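Local coordinates for protein aminotransferase (Paracoccus denitrificans, PDB 4GRX) that probably catalyses pyridoxal-phosphate-dependent transfer of amino groups as an omega-aminotransferase of class III, at residues A[117-121]-A[310-314]; A[114-118]-A[280-284]; A[264-270]-A[288-294]. All blocks are in the same frame, centred on the assembly; numbering follows the deposited sequence.

Contact 1 of 3, residues A[117-121]-A[310-314]; sequences PFDNG and ILGPD. With NA (sodium ion), chain E.
F118 turns its CG anti to its own carbonyl carbon, chi1 -47°, and this swings the phenyl ring over the backbone of G312. The CA of G312 lies almost exactly above the middle of the ring, 3.5 Å from the centroid of F118 and only 10° off the ring normal, a CH-pi contact. Glycine suits this place because its CA hydrogens can face the ring with no side chain between. The ring meets I310 O obliquely, F118 CE2 coming to 3.4 Å from I310 O. Separately, F118 CD2 lies 4.0 Å from I310 CG2, the branch anti to that residue's backbone N. P313 touches both F118 and N120: its CD packs against F118 CB at 3.8 Å. N120 O approaches P313 CD to 3.4 Å, while N120 OD1 meets P313 CB at 3.6 Å. Beyond them, G121 presents a CA-H to L311 O; a CB would point toward segment 310-314, close to L311 O, which is consistent with glycine here.

The other end of F118 is polar. Its carbonyl O binds the sodium ion at 2.2 Å, together with water 1 and the carbonyls of V113, E114 and S116. F118 thus gives its backbone O to the metal and its ring to the buried contact.

The loop 117-121 links helix 103-115 to strand 122-126, outermost in this chain's sheet. It packs where strand 307-311 gives way, through the N-cap G312, to helix 313-324, while P290 and I293 also touch the F118 ring and L311 packs on L28 of the second subunit.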
loop_
_atom_site.group_PDB
_atom_site.type_symbol
_atom_site.label_atom_id
_atom_site.label_comp_id
_atom_site.label_asym_id
_atom_site.label_seq_id
_atom_site.Cartn_x
_atom_site.Cartn_y
_atom_site.Cartn_z
ATOM N N PRO A 117 18.641 -11.338 -10.878
ATOM C CA PRO A 117 19.217 -12.247 -11.871
ATOM C C PRO A 117 19.216 -11.713 -13.311
ATOM O O PRO A 117 19.883 -12.289 -14.166
ATOM C CB PRO A 117 18.325 -13.491 -11.769
ATOM C CG PRO A 117 17.035 -13.001 -11.166
ATOM C CD PRO A 117 17.439 -11.905 -10.235
ATOM N N PHE A 118 18.490 -10.631 -13.578
ATOM C CA PHE A 118 18.371 -10.100 -14.947
ATOM C C PHE A 118 19.601 -9.289 -15.369
ATOM O O PHE A 118 20.220 -8.622 -14.524
ATOM C CB PHE A 118 17.122 -9.215 -15.077
ATOM C CG PHE A 118 15.864 -9.816 -14.491
ATOM C CD1 PHE A 118 15.407 -11.069 -14.901
ATOM C CD2 PHE A 118 15.123 -9.110 -13.552
ATOM C CE1 PHE A 118 14.255 -11.613 -14.376
ATOM C CE2 PHE A 118 13.962 -9.648 -13.021
ATOM C CZ PHE A 118 13.526 -10.903 -13.436
ATOM N N ASP A 119 19.950 -9.318 -16.657
ATOM C CA ASP A 119 21.080 -8.489 -17.139
ATOM C C ASP A 119 20.811 -6.986 -17.149
ATOM O O ASP A 119 21.704 -6.192 -16.875
ATOM C CB ASP A 119 21.595 -8.946 -18.511
ATOM C CG ASP A 119 22.600 -10.080 -18.406
ATOM O OD1 ASP A 119 22.673 -10.715 -17.326
ATOM O OD2 ASP A 119 23.319 -10.337 -19.398
ATOM N N ASN A 120 19.583 -6.613 -17.488
ATOM C CA ASN A 120 19.118 -5.235 -17.383
ATOM C C ASN A 120 17.624 -5.278 -17.090
ATOM O O ASN A 120 17.020 -6.356 -17.127
ATOM C CB ASN A 120 19.400 -4.457 -18.672
ATOM C CG ASN A 120 18.697 -5.055 -19.868
ATOM O OD1 ASN A 120 17.490 -4.891 -20.037
ATOM N ND2 ASN A 120 19.444 -5.767 -20.699
ATOM N N GLY A 121 17.029 -4.127 -16.797
ATOM C CA GLY A 121 15.614 -4.096 -16.492
ATOM C C GLY A 121 15.108 -2.766 -15.993
ATOM O O GLY A 121 15.796 -1.764 -16.079
ATOM N N ILE A 310 10.389 -5.553 -10.179
ATOM C CA ILE A 310 11.559 -5.565 -11.074
ATOM C C ILE A 310 11.304 -6.328 -12.386
ATOM O O ILE A 310 11.337 -7.562 -12.418
ATOM C CB ILE A 310 12.803 -6.191 -10.412
ATOM C CG1 ILE A 310 13.026 -5.638 -9.003
ATOM C CG2 ILE A 310 14.036 -5.957 -11.284
ATOM C CD1 ILE A 310 14.106 -6.374 -8.230
ATOM N N LEU A 311 11.065 -5.601 -13.469
ATOM C CA LEU A 311 10.837 -6.241 -14.766
ATOM C C LEU A 311 12.147 -6.700 -15.418
ATOM O O LEU A 311 13.084 -5.903 -15.550
ATOM C CB LEU A 311 10.107 -5.281 -15.708
ATOM C CG LEU A 311 8.766 -4.700 -15.253
ATOM C CD1 LEU A 311 8.366 -3.528 -16.139
ATOM C CD2 LEU A 311 7.678 -5.764 -15.237
ATOM N N GLY A 312 12.207 -7.973 -15.819
ATOM C CA GLY A 312 13.317 -8.496 -16.632
ATOM C C GLY A 312 13.349 -7.824 -18.005
ATOM O O GLY A 312 12.391 -7.128 -18.373
ATOM N N PRO A 313 14.421 -8.043 -18.787
ATOM C CA PRO A 313 14.596 -7.319 -20.069
ATOM C C PRO A 313 13.386 -7.359 -21.021
ATOM O O PRO A 313 12.982 -6.317 -21.552
ATOM C CB PRO A 313 15.809 -8.001 -20.715
ATOM C CG PRO A 313 16.529 -8.664 -19.588
ATOM C CD PRO A 313 15.498 -9.022 -18.549
ATOM N N ASP A 314 12.809 -8.533 -21.242
ATOM C CA ASP A 314 11.759 -8.630 -22.247
ATOM C C ASP A 314 10.523 -7.784 -21.864
ATOM O O ASP A 314 10.042 -6.969 -22.659
ATOM C CB ASP A 314 11.411 -10.091 -22.526
ATOM C CG ASP A 314 10.322 -10.238 -23.564
ATOM O OD1 ASP A 314 10.518 -9.805 -24.725
ATOM O OD2 ASP A 314 9.261 -10.783 -23.213
HETATM NA NA NA E . 21.351 -8.322 -12.599
HETATM O O HOH W 1 22.765 -10.031 -12.363
#

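Contact 2 of 3, residues A[114-118]-A[280-284]; sequences EVSPF and TWGCL. With NA (sodium ion), chain E.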
loop_
_atom_site.group_PDB
_atom_site.type_symbol
_atom_site.label_atom_id
_atom_site.label_comp_id
_atom_site.label_asym_id
_atom_site.label_seq_id
_atom_site.Cartn_x
_atom_site.Cartn_y
_atom_site.Cartn_z
ATOM N N GLU A 114 20.983 -4.804 -10.553
ATOM C CA GLU A 114 22.255 -5.484 -10.424
ATOM C C GLU A 114 22.166 -6.809 -9.622
ATOM O O GLU A 114 22.540 -7.877 -10.145
ATOM C CB GLU A 114 23.279 -4.535 -9.831
ATOM C CG GLU A 114 24.675 -5.083 -9.881
ATOM C CD GLU A 114 25.490 -4.685 -8.677
ATOM O OE1 GLU A 114 26.553 -5.313 -8.487
ATOM O OE2 GLU A 114 25.081 -3.763 -7.927
ATOM N N VAL A 115 21.652 -6.740 -8.386
ATOM C CA VAL A 115 21.485 -7.935 -7.530
ATOM C C VAL A 115 20.434 -8.915 -8.064
ATOM O O VAL A 115 20.375 -10.069 -7.638
ATOM C CB VAL A 115 21.132 -7.582 -6.060
ATOM C CG1 VAL A 115 22.208 -6.709 -5.433
ATOM C CG2 VAL A 115 19.768 -6.907 -5.958
ATOM N N SER A 116 19.602 -8.436 -8.985
ATOM C CA SER A 116 18.578 -9.254 -9.603
ATOM C C SER A 116 19.286 -10.215 -10.536
ATOM O O SER A 116 20.412 -9.947 -10.939
ATOM C CB SER A 116 17.580 -8.379 -10.377
ATOM O OG SER A 116 17.870 -8.333 -11.768
ATOM N N PRO A 117 18.641 -11.338 -10.878
ATOM C CA PRO A 117 19.217 -12.247 -11.871
ATOM C C PRO A 117 19.216 -11.713 -13.311
ATOM O O PRO A 117 19.883 -12.289 -14.166
ATOM C CB PRO A 117 18.325 -13.491 -11.769
ATOM C CG PRO A 117 17.035 -13.001 -11.166
ATOM C CD PRO A 117 17.439 -11.905 -10.235
ATOM N N PHE A 118 18.490 -10.631 -13.578
ATOM C CA PHE A 118 18.371 -10.100 -14.947
ATOM C C PHE A 118 19.601 -9.289 -15.369
ATOM O O PHE A 118 20.220 -8.622 -14.524
ATOM C CB PHE A 118 17.122 -9.215 -15.077
ATOM C CG PHE A 118 15.864 -9.816 -14.491
ATOM C CD1 PHE A 118 15.407 -11.069 -14.901
ATOM C CD2 PHE A 118 15.123 -9.110 -13.552
ATOM C CE1 PHE A 118 14.255 -11.613 -14.376
ATOM C CE2 PHE A 118 13.962 -9.648 -13.021
ATOM C CZ PHE A 118 13.526 -10.903 -13.436
ATOM N N THR A 280 20.184 -15.316 -2.868
ATOM C CA THR A 280 19.658 -13.962 -3.004
ATOM C C THR A 280 18.190 -13.987 -3.454
ATOM O O THR A 280 17.418 -13.069 -3.161
ATOM C CB THR A 280 20.506 -13.137 -3.980
ATOM O OG1 THR A 280 21.884 -13.270 -3.626
ATOM C CG2 THR A 280 20.114 -11.654 -3.960
ATOM N N TRP A 281 17.812 -15.049 -4.160
ATOM C CA TRP A 281 16.464 -15.192 -4.667
ATOM C C TRP A 281 16.076 -16.617 -4.613
ATOM O O TRP A 281 16.913 -17.500 -4.805
ATOM C CB TRP A 281 16.370 -14.710 -6.113
ATOM C CG TRP A 281 16.829 -13.293 -6.294
ATOM C CD1 TRP A 281 18.010 -12.851 -6.888
ATOM C CD2 TRP A 281 16.142 -12.074 -5.857
ATOM N NE1 TRP A 281 18.088 -11.482 -6.863
ATOM C CE2 TRP A 281 17.006 -10.951 -6.255
ATOM C CE3 TRP A 281 14.946 -11.806 -5.200
ATOM C CZ2 TRP A 281 16.667 -9.634 -5.988
ATOM C CZ3 TRP A 281 14.615 -10.468 -4.947
ATOM C CH2 TRP A 281 15.455 -9.413 -5.335
ATOM N N GLY A 282 14.785 -16.845 -4.379
ATOM C CA GLY A 282 14.207 -18.179 -4.457
ATOM C C GLY A 282 14.363 -18.819 -5.828
ATOM O O GLY A 282 14.592 -20.030 -5.926
ATOM N N CYS A 283 14.264 -18.013 -6.882
ATOM C CA CYS A 283 14.451 -18.514 -8.237
ATOM C C CYS A 283 15.911 -18.898 -8.552
ATOM O O CYS A 283 16.170 -19.715 -9.436
ATOM C CB CYS A 283 13.877 -17.541 -9.269
ATOM S SG CYS A 283 14.567 -15.874 -9.218
ATOM N N LEU A 284 16.867 -18.327 -7.830
ATOM C CA LEU A 284 18.218 -18.867 -7.865
ATOM C C LEU A 284 18.229 -20.262 -7.241
ATOM O O LEU A 284 18.720 -21.199 -7.862
ATOM C CB LEU A 284 19.235 -17.942 -7.179
ATOM C CG LEU A 284 19.475 -16.582 -7.854
ATOM C CD1 LEU A 284 20.357 -15.672 -7.005
ATOM C CD2 LEU A 284 20.026 -16.711 -9.268
HETATM NA NA NA E . 21.351 -8.322 -12.599
HETATM O O HOH W 1 22.765 -10.031 -12.363
#
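W281 reaches from its CB toward the end of helix 103-115, with its CG anti to its carbonyl carbon (chi1 -56°). At the near rim of the indole, CD1 packs against P117 CD at 3.5 Å; this methylene sits over one ring face, and T280 CG2 lies over the opposite one. Next comes NE1, donating to V115 O at 2.8 Å in a nearly straight bond of 169°. The acceptor lies close to the indole plane, though the donor is tilted 35° from the carbonyl plane. Tryptophan suits the place because one side chain supplies both a broad apolar face and a directed N-H. Further on, CE2 passes S116 CA, and at the far rim CZ2 meets V115 CG2 at 4.1 Å.

The carbonyls alternate in their duties: those of E114 and S116 turn to the sodium ion, while V115 O serves the indole. S116 OG accepts from F118 N, an ST turn between two residues whose O atoms bind the metal.

C283 SG touches P117 CG at 4.3 Å. The whole joins the C-terminal end of helix 103-115 to the start of helix 282-285, with I293 of strand 292-295 touching P117 and W281, and M353 of helix 339-354 beside V115 and T280.

Contact 3 of 3, residues A[264-270]-A[288-294]; sequences PMISDEV and FMPDAII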
loop_
_atom_site.group_PDB
_atom_site.type_symbol
_atom_site.label_atom_id
_atom_site.label_comp_id
_atom_site.label_asym_id
_atom_site.label_seq_id
_atom_site.Cartn_x
_atom_site.Cartn_y
_atom_site.Cartn_z
ATOM N N PRO A 264 3.410 -14.610 -19.262
ATOM C CA PRO A 264 4.415 -14.058 -18.365
ATOM C C PRO A 264 4.481 -14.783 -17.020
ATOM O O PRO A 264 3.445 -15.084 -16.407
ATOM C CB PRO A 264 3.940 -12.623 -18.178
ATOM C CG PRO A 264 3.328 -12.292 -19.506
ATOM C CD PRO A 264 2.597 -13.546 -19.889
ATOM N N MET A 265 5.694 -15.077 -16.573
ATOM C CA MET A 265 5.894 -15.757 -15.307
ATOM C C MET A 265 6.493 -14.780 -14.317
ATOM O O MET A 265 7.575 -14.234 -14.537
ATOM C CB MET A 265 6.786 -16.999 -15.470
ATOM C CG MET A 265 6.818 -17.900 -14.256
ATOM S SD MET A 265 7.949 -17.282 -12.995
ATOM C CE MET A 265 7.309 -18.117 -11.543
ATOM N N ILE A 266 5.778 -14.574 -13.217
ATOM C CA ILE A 266 6.181 -13.609 -12.214
ATOM C C ILE A 266 6.579 -14.354 -10.959
ATOM O O ILE A 266 5.821 -15.201 -10.460
ATOM C CB ILE A 266 5.020 -12.666 -11.878
ATOM C CG1 ILE A 266 4.304 -12.185 -13.155
ATOM C CG2 ILE A 266 5.481 -11.546 -10.950
ATOM C CD1 ILE A 266 5.064 -11.163 -13.952
ATOM N N SER A 267 7.769 -14.046 -10.455
ATOM C CA SER A 267 8.234 -14.642 -9.214
ATOM C C SER A 267 8.000 -13.735 -8.013
ATOM O O SER A 267 8.600 -12.666 -7.893
ATOM C CB SER A 267 9.712 -15.038 -9.307
ATOM O OG SER A 267 10.108 -15.713 -8.119
ATOM N N ASP A 268 7.125 -14.169 -7.123
ATOM C CA ASP A 268 6.875 -13.428 -5.900
ATOM C C ASP A 268 7.973 -13.734 -4.873
ATOM O O ASP A 268 7.932 -14.742 -4.174
ATOM C CB ASP A 268 5.474 -13.737 -5.357
ATOM C CG ASP A 268 5.055 -12.784 -4.247
ATOM O OD1 ASP A 268 5.950 -12.098 -3.687
ATOM O OD2 ASP A 268 3.841 -12.744 -3.928
ATOM N N GLU A 269 8.953 -12.841 -4.812
ATOM C CA GLU A 269 10.117 -12.966 -3.955
ATOM C C GLU A 269 9.968 -12.093 -2.707
ATOM O O GLU A 269 10.959 -11.640 -2.123
ATOM C CB GLU A 269 11.369 -12.539 -4.729
ATOM C CG GLU A 269 11.690 -13.383 -5.960
ATOM C CD GLU A 269 12.338 -14.713 -5.609
ATOM O OE1 GLU A 269 12.603 -14.962 -4.408
ATOM O OE2 GLU A 269 12.589 -15.518 -6.521
ATOM N N VAL A 270 8.736 -11.848 -2.290
ATOM C CA VAL A 270 8.512 -10.994 -1.127
ATOM C C VAL A 270 9.104 -11.583 0.171
ATOM O O VAL A 270 9.506 -10.831 1.064
ATOM C CB VAL A 270 7.022 -10.603 -0.966
ATOM C CG1 VAL A 270 6.713 -10.168 0.455
ATOM C CG2 VAL A 270 6.669 -9.479 -1.924
ATOM N N PHE A 288 15.339 -21.290 -11.853
ATOM C CA PHE A 288 14.515 -20.862 -12.995
ATOM C C PHE A 288 14.662 -19.362 -13.217
ATOM O O PHE A 288 15.002 -18.640 -12.284
ATOM C CB PHE A 288 13.031 -21.262 -12.836
ATOM C CG PHE A 288 12.300 -20.516 -11.752
ATOM C CD1 PHE A 288 12.198 -21.045 -10.475
ATOM C CD2 PHE A 288 11.706 -19.283 -12.012
ATOM C CE1 PHE A 288 11.519 -20.366 -9.479
ATOM C CE2 PHE A 288 11.036 -18.598 -11.021
ATOM C CZ PHE A 288 10.936 -19.144 -9.753
ATOM N N MET A 289 14.412 -18.917 -14.455
ATOM C CA MET A 289 14.432 -17.497 -14.831
ATOM C C MET A 289 13.007 -16.933 -14.989
ATOM O O MET A 289 12.276 -17.343 -15.889
ATOM C CB MET A 289 15.231 -17.288 -16.127
ATOM C CG MET A 289 15.494 -15.820 -16.470
ATOM S SD MET A 289 16.479 -14.926 -15.228
ATOM C CE MET A 289 18.148 -15.461 -15.613
ATOM N N PRO A 290 12.604 -15.999 -14.104
ATOM C CA PRO A 290 11.277 -15.408 -14.237
ATOM C C PRO A 290 11.336 -14.261 -15.214
ATOM O O PRO A 290 12.424 -13.826 -15.574
ATOM C CB PRO A 290 10.988 -14.886 -12.832
ATOM C CG PRO A 290 12.333 -14.507 -12.316
ATOM C CD PRO A 290 13.307 -15.499 -12.905
ATOM N N ASP A 291 10.172 -13.802 -15.652
ATOM C CA ASP A 291 10.067 -12.645 -16.498
ATOM C C ASP A 291 10.050 -11.369 -15.656
ATOM O O ASP A 291 10.347 -10.293 -16.156
ATOM C CB ASP A 291 8.809 -12.745 -17.345
ATOM C CG ASP A 291 8.796 -13.974 -18.230
ATOM O OD1 ASP A 291 9.780 -14.157 -18.982
ATOM O OD2 ASP A 291 7.795 -14.745 -18.200
ATOM N N ALA A 292 9.692 -11.491 -14.383
ATOM C CA ALA A 292 9.720 -10.362 -13.447
ATOM C C ALA A 292 9.808 -10.837 -11.994
ATOM O O ALA A 292 9.597 -12.020 -11.708
ATOM C CB ALA A 292 8.507 -9.467 -13.639
ATOM N N ILE A 293 10.125 -9.915 -11.089
ATOM C CA ILE A 293 10.260 -10.233 -9.673
ATOM C C ILE A 293 9.513 -9.227 -8.800
ATOM O O ILE A 293 9.592 -8.017 -9.021
ATOM C CB ILE A 293 11.750 -10.314 -9.276
ATOM C CG1 ILE A 293 12.311 -11.662 -9.720
ATOM C CG2 ILE A 293 11.957 -10.115 -7.776
ATOM C CD1 ILE A 293 13.812 -11.796 -9.582
ATOM N N ILE A 294 8.783 -9.737 -7.815
ATOM C CA ILE A 294 8.100 -8.887 -6.849
ATOM C C ILE A 294 8.869 -8.976 -5.541
ATOM O O ILE A 294 9.019 -10.055 -4.974
ATOM C CB ILE A 294 6.627 -9.320 -6.624
ATOM C CG1 ILE A 294 5.900 -9.512 -7.944
ATOM C CG2 ILE A 294 5.882 -8.301 -5.774
ATOM C CD1 ILE A 294 5.861 -8.276 -8.810
#
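Strands 265-268 and 292-294 run parallel, their short axes 4.8 Å apart and inclined by 28°, with I266 paired to A292, S267 to I293 and D268 to I294. S267 bonds to both neighbours of I293: its N donates to A292 O at 3.0 Å, and its O accepts from I294 N at 2.9 Å. E269 N donates to I294 O.

Just before A292, D291 holds M265 twice. Its OD2 takes the N-H of M265 at 2.7 Å through the anti lone pair, nearly straight at 167°, while D291 N returns a bond to M265 O at 2.9 Å. Replacing D291 with alanine removes this carboxylate, and the M265 N-H would probably lose its acceptor, with the backbone bonds to M265 O left to hold this end.

M265 bends at chi2 (-81°), laying its flexible thioether against F288: M265 CE touches F288 CE2 at 3.8 Å, and M265 SD stands obliquely to the F288 ring, 5.0 Å from its centroid, a Met-aromatic contact. On the face carrying I266, A292 and I294, I266 CG2 meets I294 CG1 at 3.7 Å; beta-branched residues suit a strand, and here I266 packs on M136 and I294 on A132 of helix 129-146. On the face of S267 and I293, S267 OG donates to E269 OE2, which it meets from above the carboxylate plane. E269 also accepts hydrogen bonds from G282 N (OE1) and C283 N (OE2), at the start of helix 282-285.

D268 OD1 accepts from V270 N in an Asx turn, while its OD2 is hydrogen-bonded to H163 and N133 and lies close to N1 of the cofactor-bearing lysine at position 297. This is consistent with the pyridine-facing aspartate of fold type I aminotransferases, carried on strand 265-268 in a beta-alpha-beta unit.

Overall arrangement
The three contacts lie with their centres about 10 Å apart, all on one side of the chain's centre. Contacts 1 and 2 overlap just after the end of helix 103-115, sharing P117 and F118 and both reaching the sodium ion. Along the chain contact 3 is nested within the span closed by contact 1, whereas contacts 2 and 3 interleave, because helix 282-285 falls between strands 265-268 and 292-295. Strand 292-295 links contacts 1 and 3, pairing parallel with 265-268 and antiparallel with 307-311, which borders strand 122-126, outermost in this chain's sheet. The sodium-bound loop is thereby connected, through the seven-stranded sheet, to the strand that carries D268 to the cofactor.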